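Local structure of exoribonuclease II, mitochondrial (Candida glabrata, 6F3H) at residues 315-320 / 330-335; 297-302 / 335-340; 653-656 / 660-663. The protein probably degrades RNA in the 3' to 5' direction as the magnesium-dependent exoribonuclease of the mitochondrial RNA degradosome. The protein carries 1 engineered substitution. All blocks are in the same frame, centred on the assembly; numbering follows the deposited sequence.

How the contacts relate
Contacts 1 and 2 are neighbours, their centres 9 Å apart, and together they join three helices: 293-303, 311-322 and 334-343. Helix 334-343 serves both, and Ser335 belongs to both pairs of segments. Along the chain, contact 1 lies within the span that contact 2 brackets. The Ile317 side chain also packs on Leu298 and Tyr302, joining the two into one apolar cluster. Contact 3 comes later, within the RNB domain, its centre 47 Å from contact 1 and 45 Å from contact 2. It is a separate connection between helices 642-657 and 663-670, its nearest atom about 6 Å from the bound nucleic acid, against about 17 and 22 Å for contacts 1 and 2.

Contact 1 of 3, residues 315-320 / 330-335; sequences TIISKI and QDVTRS
Val332 spreads its two methyls over Ile317 and Ser318 of helix 311-322, in a helix-loop-helix arrangement where the residues leading into helix 334-343 fold back on the preceding helix. The CA atoms of Ser318 and Val332, the nearest CA pair across the segments, are 6.4 Å apart, and Val332 supplies more than half of the 115 Å² that the pair buries. Its CB points toward the helix. With CG1 anti to the backbone N (chi1 169°), the two branches diverge to different neighbours.

CG1 takes the apolar side. The Ile317 side chain meets it at an oblique angle, touching with its CG2 branch, which lies 3.6 Å from Val332 CG1. In Ile317 the longer CG1-CD1 arm takes the other branch direction, beside the backbone N (chi1 -75°), and packs with Leu298 and Tyr302 of helix 293-303. Tyr302 also touches Val332, so the pair joins a cluster made by helices 293-303 and 311-322 and the loop leading into 334-343.

On the other branch, Val332 CG2 rests against the helix surface at Ser318, where its distance to Ser318 CA is 3.9 Å. The serine hydroxyl is hydrogen-bonded to Thr314 O in its own helix, and meets the methyl only by van der Waals contact. No hydrogen bond crosses between 315-320 and 330-335. After Val332 the backbone enters helix 334-343, with Thr333 at the N-cap position and its OG1 bonded to Leu336 N. Asp821 OD2 accepts a hydrogen bond from Arg334 N at the same helix start. At the polar end of the contact, Ser318 OG lies 3.6 Å from Val332 CG2.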
loop_
_atom_site.group_PDB
_atom_site.type_symbol
_atom_site.label_atom_id
_atom_site.label_comp_id
_atom_site.label_asym_id
_atom_site.label_seq_id
_atom_site.Cartn_x
_atom_site.Cartn_y
_atom_site.Cartn_z
ATOM N N THR A 315 -23.881 -15.046 -11.061
ATOM C CA THR A 315 -24.848 -16.068 -11.427
ATOM C C THR A 315 -24.765 -16.370 -12.908
ATOM O O THR A 315 -24.744 -17.533 -13.311
ATOM C CB THR A 315 -26.251 -15.625 -11.048
ATOM O OG1 THR A 315 -26.433 -15.783 -9.636
ATOM C CG2 THR A 315 -27.243 -16.481 -11.760
ATOM N N ILE A 316 -24.735 -15.328 -13.730
ATOM C CA ILE A 316 -24.519 -15.508 -15.158
ATOM C C ILE A 316 -23.348 -16.436 -15.383
ATOM O O ILE A 316 -23.435 -17.423 -16.114
ATOM C CB ILE A 316 -24.273 -14.154 -15.833
ATOM C CG1 ILE A 316 -25.569 -13.354 -15.935
ATOM C CG2 ILE A 316 -23.755 -14.387 -17.208
ATOM C CD1 ILE A 316 -26.546 -13.955 -16.858
ATOM N N ILE A 317 -22.244 -16.159 -14.708
ATOM C CA ILE A 317 -21.040 -16.948 -14.913
ATOM C C ILE A 317 -21.235 -18.369 -14.418
ATOM O O ILE A 317 -20.725 -19.316 -15.015
ATOM C CB ILE A 317 -19.861 -16.250 -14.222
ATOM C CG1 ILE A 317 -19.426 -15.031 -15.053
ATOM C CG2 ILE A 317 -18.771 -17.223 -13.958
ATOM C CD1 ILE A 317 -18.450 -14.108 -14.407
ATOM N N SER A 318 -21.986 -18.548 -13.329
ATOM C CA SER A 318 -22.293 -19.897 -12.859
ATOM C C SER A 318 -23.040 -20.685 -13.922
ATOM O O SER A 318 -22.706 -21.843 -14.204
ATOM C CB SER A 318 -23.130 -19.824 -11.581
ATOM O OG SER A 318 -22.373 -19.313 -10.499
ATOM N N LYS A 319 -24.022 -20.044 -14.563
ATOM C CA LYS A 319 -24.813 -20.689 -15.604
ATOM C C LYS A 319 -23.943 -21.111 -16.772
ATOM O O LYS A 319 -24.104 -22.202 -17.327
ATOM C CB LYS A 319 -25.908 -19.731 -16.069
ATOM C CG LYS A 319 -27.157 -19.709 -15.180
ATOM C CD LYS A 319 -28.030 -18.489 -15.380
ATOM C CE LYS A 319 -29.479 -18.801 -15.042
ATOM N NZ LYS A 319 -29.639 -20.058 -14.258
ATOM N N ILE A 320 -23.008 -20.258 -17.154
ATOM C CA ILE A 320 -22.110 -20.578 -18.252
ATOM C C ILE A 320 -21.236 -21.777 -17.918
ATOM O O ILE A 320 -21.100 -22.704 -18.715
ATOM C CB ILE A 320 -21.243 -19.361 -18.577
ATOM C CG1 ILE A 320 -22.122 -18.218 -19.045
ATOM C CG2 ILE A 320 -20.217 -19.745 -19.596
ATOM C CD1 ILE A 320 -21.344 -17.070 -19.505
ATOM N N GLN A 330 -17.640 -27.333 -10.956
ATOM C CA GLN A 330 -16.569 -26.751 -10.153
ATOM C C GLN A 330 -16.899 -25.351 -9.644
ATOM O O GLN A 330 -17.592 -24.577 -10.310
ATOM C CB GLN A 330 -15.307 -26.700 -10.990
ATOM C CG GLN A 330 -15.268 -27.834 -11.977
ATOM C CD GLN A 330 -13.884 -28.095 -12.494
ATOM O OE1 GLN A 330 -12.893 -27.812 -11.812
ATOM N NE2 GLN A 330 -13.797 -28.662 -13.696
ATOM N N ASP A 331 -16.352 -25.016 -8.469
ATOM C CA ASP A 331 -16.673 -23.741 -7.840
ATOM C C ASP A 331 -16.191 -22.592 -8.709
ATOM O O ASP A 331 -15.110 -22.634 -9.305
ATOM C CB ASP A 331 -16.072 -23.656 -6.432
ATOM N N VAL A 332 -17.010 -21.553 -8.774
ATOM C CA VAL A 332 -16.767 -20.440 -9.678
ATOM C C VAL A 332 -15.758 -19.531 -9.016
ATOM O O VAL A 332 -16.098 -18.803 -8.079
ATOM C CB VAL A 332 -18.063 -19.689 -9.990
ATOM C CG1 VAL A 332 -17.789 -18.376 -10.697
ATOM C CG2 VAL A 332 -19.001 -20.572 -10.789
ATOM N N THR A 333 -14.530 -19.546 -9.535
ATOM C CA THR A 333 -13.385 -18.851 -8.967
ATOM C C THR A 333 -12.689 -18.103 -10.082
ATOM O O THR A 333 -12.740 -18.503 -11.241
ATOM C CB THR A 333 -12.391 -19.831 -8.310
ATOM O OG1 THR A 333 -11.749 -20.635 -9.313
ATOM C CG2 THR A 333 -13.084 -20.759 -7.362
ATOM N N ARG A 334 -11.981 -17.045 -9.716
ATOM C CA ARG A 334 -11.281 -16.274 -10.730
ATOM C C ARG A 334 -10.350 -17.162 -11.525
ATOM O O ARG A 334 -10.269 -17.038 -12.747
ATOM C CB ARG A 334 -10.482 -15.167 -10.071
ATOM C CG ARG A 334 -11.193 -14.506 -8.914
ATOM C CD ARG A 334 -11.392 -13.048 -9.144
ATOM N NE ARG A 334 -10.119 -12.366 -9.192
ATOM C CZ ARG A 334 -9.541 -11.814 -8.136
ATOM N NH1 ARG A 334 -10.153 -11.881 -6.956
ATOM N NH2 ARG A 334 -8.354 -11.211 -8.264
ATOM N N SER A 335 -9.633 -18.060 -10.839
ATOM C CA SER A 335 -8.769 -19.027 -11.514
ATOM C C SER A 335 -9.522 -19.753 -12.592
ATOM O O SER A 335 -8.977 -20.063 -13.658
ATOM C CB SER A 335 -8.213 -20.036 -10.529
ATOM O OG SER A 335 -7.300 -19.395 -9.684
#

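Contact 2 of 3, residues 297-302 / 335-340; sequences TLLNDY and SLCGKL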
loop_
_atom_site.group_PDB
_atom_site.type_symbol
_atom_site.label_atom_id
_atom_site.label_comp_id
_atom_site.label_asym_id
_atom_site.label_seq_id
_atom_site.Cartn_x
_atom_site.Cartn_y
_atom_site.Cartn_z
ATOM N N THR A 297 -14.553 -10.424 -22.462
ATOM C CA THR A 297 -14.492 -9.251 -21.599
ATOM C C THR A 297 -15.026 -9.564 -20.220
ATOM O O THR A 297 -14.449 -9.172 -19.203
ATOM C CB THR A 297 -15.306 -8.116 -22.197
ATOM O OG1 THR A 297 -14.725 -7.698 -23.430
ATOM C CG2 THR A 297 -15.327 -6.963 -21.239
ATOM N N LEU A 298 -16.165 -10.229 -20.168
ATOM C CA LEU A 298 -16.776 -10.494 -18.882
ATOM C C LEU A 298 -15.887 -11.394 -18.044
ATOM O O LEU A 298 -15.577 -11.070 -16.896
ATOM C CB LEU A 298 -18.147 -11.114 -19.102
ATOM C CG LEU A 298 -18.614 -12.016 -17.981
ATOM C CD1 LEU A 298 -18.989 -11.195 -16.774
ATOM C CD2 LEU A 298 -19.811 -12.743 -18.461
ATOM N N LEU A 299 -15.408 -12.495 -18.627
ATOM C CA LEU A 299 -14.511 -13.381 -17.895
ATOM C C LEU A 299 -13.281 -12.635 -17.439
ATOM O O LEU A 299 -12.788 -12.821 -16.323
ATOM C CB LEU A 299 -14.070 -14.530 -18.776
ATOM C CG LEU A 299 -15.207 -15.387 -19.268
ATOM C CD1 LEU A 299 -14.684 -16.260 -20.405
ATOM C CD2 LEU A 299 -15.770 -16.176 -18.112
ATOM N N ASN A 300 -12.791 -11.765 -18.297
ATOM C CA ASN A 300 -11.628 -10.979 -17.962
ATOM C C ASN A 300 -11.903 -10.094 -16.757
ATOM O O ASN A 300 -11.162 -10.130 -15.770
ATOM C CB ASN A 300 -11.230 -10.177 -19.184
ATOM C CG ASN A 300 -9.999 -9.388 -18.964
ATOM O OD1 ASN A 300 -8.959 -9.920 -18.611
ATOM N ND2 ASN A 300 -10.097 -8.092 -19.183
ATOM N N ASP A 301 -12.981 -9.313 -16.804
ATOM C CA ASP A 301 -13.301 -8.476 -15.662
ATOM C C ASP A 301 -13.512 -9.298 -14.395
ATOM O O ASP A 301 -13.373 -8.765 -13.296
ATOM C CB ASP A 301 -14.532 -7.616 -15.971
ATOM C CG ASP A 301 -14.198 -6.410 -16.845
ATOM O OD1 ASP A 301 -13.026 -6.008 -16.824
ATOM O OD2 ASP A 301 -15.080 -5.831 -17.519
ATOM N N TYR A 302 -13.812 -10.585 -14.503
ATOM C CA TYR A 302 -13.929 -11.368 -13.278
ATOM C C TYR A 302 -12.561 -11.793 -12.749
ATOM O O TYR A 302 -12.252 -11.558 -11.581
ATOM C CB TYR A 302 -14.827 -12.583 -13.512
ATOM C CG TYR A 302 -15.325 -13.229 -12.237
ATOM C CD1 TYR A 302 -16.498 -12.811 -11.623
ATOM C CD2 TYR A 302 -14.609 -14.247 -11.634
ATOM C CE1 TYR A 302 -16.939 -13.401 -10.439
ATOM C CE2 TYR A 302 -15.039 -14.842 -10.459
ATOM C CZ TYR A 302 -16.197 -14.419 -9.867
ATOM O OH TYR A 302 -16.598 -15.027 -8.699
ATOM N N SER A 335 -9.633 -18.060 -10.839
ATOM C CA SER A 335 -8.769 -19.027 -11.514
ATOM C C SER A 335 -9.522 -19.753 -12.592
ATOM O O SER A 335 -8.977 -20.063 -13.658
ATOM C CB SER A 335 -8.213 -20.036 -10.529
ATOM O OG SER A 335 -7.300 -19.395 -9.684
ATOM N N LEU A 336 -10.776 -20.049 -12.313
ATOM C CA LEU A 336 -11.552 -20.820 -13.252
ATOM C C LEU A 336 -11.942 -19.953 -14.436
ATOM O O LEU A 336 -11.862 -20.393 -15.583
ATOM C CB LEU A 336 -12.762 -21.384 -12.522
ATOM C CG LEU A 336 -13.273 -22.696 -13.077
ATOM C CD1 LEU A 336 -12.325 -23.752 -12.613
ATOM C CD2 LEU A 336 -14.658 -22.927 -12.548
ATOM N N CYS A 337 -12.263 -18.684 -14.187
ATOM C CA CYS A 337 -12.462 -17.762 -15.294
ATOM C C CYS A 337 -11.180 -17.558 -16.066
ATOM O O CYS A 337 -11.205 -17.392 -17.289
ATOM C CB CYS A 337 -12.963 -16.424 -14.790
ATOM S SG CYS A 337 -14.594 -16.498 -14.129
ATOM N N GLY A 338 -10.047 -17.570 -15.363
ATOM C CA GLY A 338 -8.769 -17.454 -16.037
ATOM C C GLY A 338 -8.504 -18.631 -16.946
ATOM O O GLY A 338 -8.190 -18.451 -18.122
ATOM N N LYS A 339 -8.652 -19.851 -16.418
ATOM C CA LYS A 339 -8.453 -21.043 -17.237
ATOM C C LYS A 339 -9.294 -20.987 -18.491
ATOM O O LYS A 339 -8.800 -21.220 -19.597
ATOM C CB LYS A 339 -8.826 -22.301 -16.461
ATOM C CG LYS A 339 -8.014 -22.549 -15.217
ATOM C CD LYS A 339 -8.183 -23.988 -14.772
ATOM C CE LYS A 339 -8.177 -24.916 -15.984
ATOM N NZ LYS A 339 -7.877 -26.332 -15.635
ATOM N N LEU A 340 -10.552 -20.617 -18.346
ATOM C CA LEU A 340 -11.407 -20.597 -19.514
ATOM C C LEU A 340 -10.980 -19.507 -20.464
ATOM O O LEU A 340 -10.789 -19.740 -21.655
ATOM C CB LEU A 340 -12.839 -20.370 -19.097
ATOM C CG LEU A 340 -13.664 -20.351 -20.364
ATOM C CD1 LEU A 340 -13.592 -21.706 -21.007
ATOM C CD2 LEU A 340 -15.082 -20.006 -20.065
#
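A buried crossing of helices 293-303 and 334-343 is built here from Leu299, Tyr302, Cys337 and Leu340. The axes of 297-302 and 335-340 approach to 8.7 Å, and their N-to-C directions differ by 142°, which places them closer to antiparallel than to perpendicular. Leu299 and Cys337 face each other at the closest point, their CA atoms 5.5 Å apart. The small cysteine is consistent with so near an approach: its CB lies 3.9 Å from Leu299 O, so side chain meets backbone as well as side chain.

From Cys337 the sulfur reaches to the Tyr302 ring. It sits 4.2 Å from the ring centroid and 48° off the ring normal, an oblique sulfur-aromatic contact that is neither face-on nor edge-on. The approach is concentrated at one ring atom, Tyr302 CD2, 3.4 Å from Cys337 SG, with Tyr302 CG the next nearest. Tyr302 CG stands anti to its backbone nitrogen (chi1 -164°), which carries the ring alongside the sulfur of Cys337. Phe321 of helix 311-322 also packs on Cys337, so a third helix borders this side.

One turn away, the two leucines continue the apolar seam. Leu299 divides its methyls: CD2 is directed to the sulfur of Cys337, while CD1 is 3.8 Å from Leu340 CD2. The two leucine side chains meet at a slant, their methyls closest. Leu341 also packs on Leu299, and Tyr327 on Leu340. No hydrogen bond links the segments; the join is made by van der Waals packing and the sulfur-aromatic contact, in a steeply inclined antiparallel helix-helix packing within an all-helical part of the fold.

Contact 3 of 3, residues 653-656 / 660-663; sequences ENIK and LPSL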
loop_
_atom_site.group_PDB
_atom_site.type_symbol
_atom_site.label_atom_id
_atom_site.label_comp_id
_atom_site.label_asym_id
_atom_site.label_seq_id
_atom_site.Cartn_x
_atom_site.Cartn_y
_atom_site.Cartn_z
ATOM N N GLU A 653 12.817 -6.834 24.972
ATOM C CA GLU A 653 14.089 -6.872 25.679
ATOM C C GLU A 653 15.051 -7.844 25.023
ATOM O O GLU A 653 16.262 -7.653 25.119
ATOM C CB GLU A 653 13.896 -7.216 27.155
ATOM C CG GLU A 653 12.738 -8.117 27.452
ATOM C CD GLU A 653 12.261 -7.964 28.886
ATOM O OE1 GLU A 653 12.022 -8.995 29.553
ATOM O OE2 GLU A 653 12.132 -6.809 29.348
ATOM N N ASN A 654 14.541 -8.883 24.358
ATOM C CA ASN A 654 15.431 -9.812 23.673
ATOM C C ASN A 654 16.249 -9.136 22.584
ATOM O O ASN A 654 17.341 -9.614 22.258
ATOM C CB ASN A 654 14.651 -10.966 23.065
ATOM C CG ASN A 654 14.134 -11.921 24.110
ATOM O OD1 ASN A 654 14.211 -11.637 25.303
ATOM N ND2 ASN A 654 13.606 -13.065 23.671
ATOM N N ILE A 655 15.781 -8.018 22.042
ATOM C CA ILE A 655 16.539 -7.436 20.955
ATOM C C ILE A 655 17.705 -6.628 21.513
ATOM O O ILE A 655 18.794 -6.619 20.925
ATOM C CB ILE A 655 15.601 -6.585 20.083
ATOM C CG1 ILE A 655 15.117 -5.345 20.831
ATOM C CG2 ILE A 655 14.403 -7.403 19.650
ATOM C CD1 ILE A 655 14.662 -4.230 19.934
ATOM N N LYS A 656 17.521 -5.990 22.676
ATOM C CA LYS A 656 18.630 -5.353 23.386
ATOM C C LYS A 656 19.717 -6.367 23.747
ATOM O O LYS A 656 20.920 -6.070 23.668
ATOM C CB LYS A 656 18.091 -4.658 24.634
ATOM C CG LYS A 656 17.008 -3.640 24.327
ATOM C CD LYS A 656 17.018 -2.523 25.346
ATOM C CE LYS A 656 15.912 -1.523 25.074
ATOM N NZ LYS A 656 16.382 -0.131 25.356
ATOM N N LEU A 660 17.596 -11.664 18.149
ATOM C CA LEU A 660 16.501 -10.996 17.470
ATOM C C LEU A 660 15.439 -12.017 17.101
ATOM O O LEU A 660 15.726 -13.215 16.981
ATOM C CB LEU A 660 16.976 -10.258 16.210
ATOM C CG LEU A 660 17.788 -8.978 16.407
ATOM C CD1 LEU A 660 17.959 -8.260 15.075
ATOM C CD2 LEU A 660 17.203 -8.076 17.461
ATOM N N PRO A 661 14.195 -11.583 16.914
ATOM C CA PRO A 661 13.095 -12.556 16.812
ATOM C C PRO A 661 13.176 -13.438 15.559
ATOM O O PRO A 661 13.615 -13.001 14.492
ATOM C CB PRO A 661 11.850 -11.657 16.791
ATOM C CG PRO A 661 12.319 -10.342 17.405
ATOM C CD PRO A 661 13.716 -10.188 16.961
ATOM N N SER A 662 12.777 -14.704 15.711
ATOM C CA SER A 662 12.566 -15.615 14.591
ATOM C C SER A 662 11.162 -15.391 14.025
ATOM O O SER A 662 10.302 -14.786 14.671
ATOM C CB SER A 662 12.782 -17.076 15.021
ATOM O OG SER A 662 11.940 -18.001 14.344
ATOM N N LEU A 663 10.938 -15.815 12.778
ATOM C CA LEU A 663 9.598 -15.623 12.233
ATOM C C LEU A 663 8.587 -16.521 12.941
ATOM O O LEU A 663 7.433 -16.117 13.111
ATOM C CB LEU A 663 9.594 -15.866 10.727
#
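Ile655 and Leu660 touch through the base of one side chain and the end of the other. The contacting branch of Leu660 is CD2, which lies 3.4 Å from Ile655 CB and 3.6 Å from Ile655 CA, so the methyl lies against the root of the isoleucine and its helical backbone. Leu660 itself starts off in another direction: its CB points away from the helix. Two torsions bring the branch back. CG is anti to the carbonyl carbon (chi1 -73°), and because chi2 extends CD1 away from CA, CD2 is the methyl folded back toward Ile655.

Ile655 has a different shape. Its CG1 lies between the backbone N and the carbonyl carbon (chi1 68°), and the CG1-CD1 arm leads away from 660-663. CG2, anti to the carbonyl carbon, is left to face the chain beyond the turn. This methyl serves two neighbours, since it is 3.6 Å from Leu660 CD2 and 3.9 Å from Pro661 CD. The proline ring thus presents its CD corner, and both neighbours are crossed by Ile655 at a slant.

The arrangement is a tight connection between two helices of the RNB domain: helix 642-657 ends, the chain turns sharply within a few residues, and helix 663-670 begins. The CA atoms of Ile655 and Leu660 are 5.0 Å apart. Pro661 directly precedes Ser662, the N-cap residue of the second helix, whose OG makes a weak hydrogen bond to Lys664 N. Asp665 OD2 accepts a hydrogen bond from Ser662 N, which is the N3-to-N-cap half of a capping box. On the first helix, the CB of Lys656 points away from 660-663, and its NZ is hydrogen-bonded to Asn568 OD1.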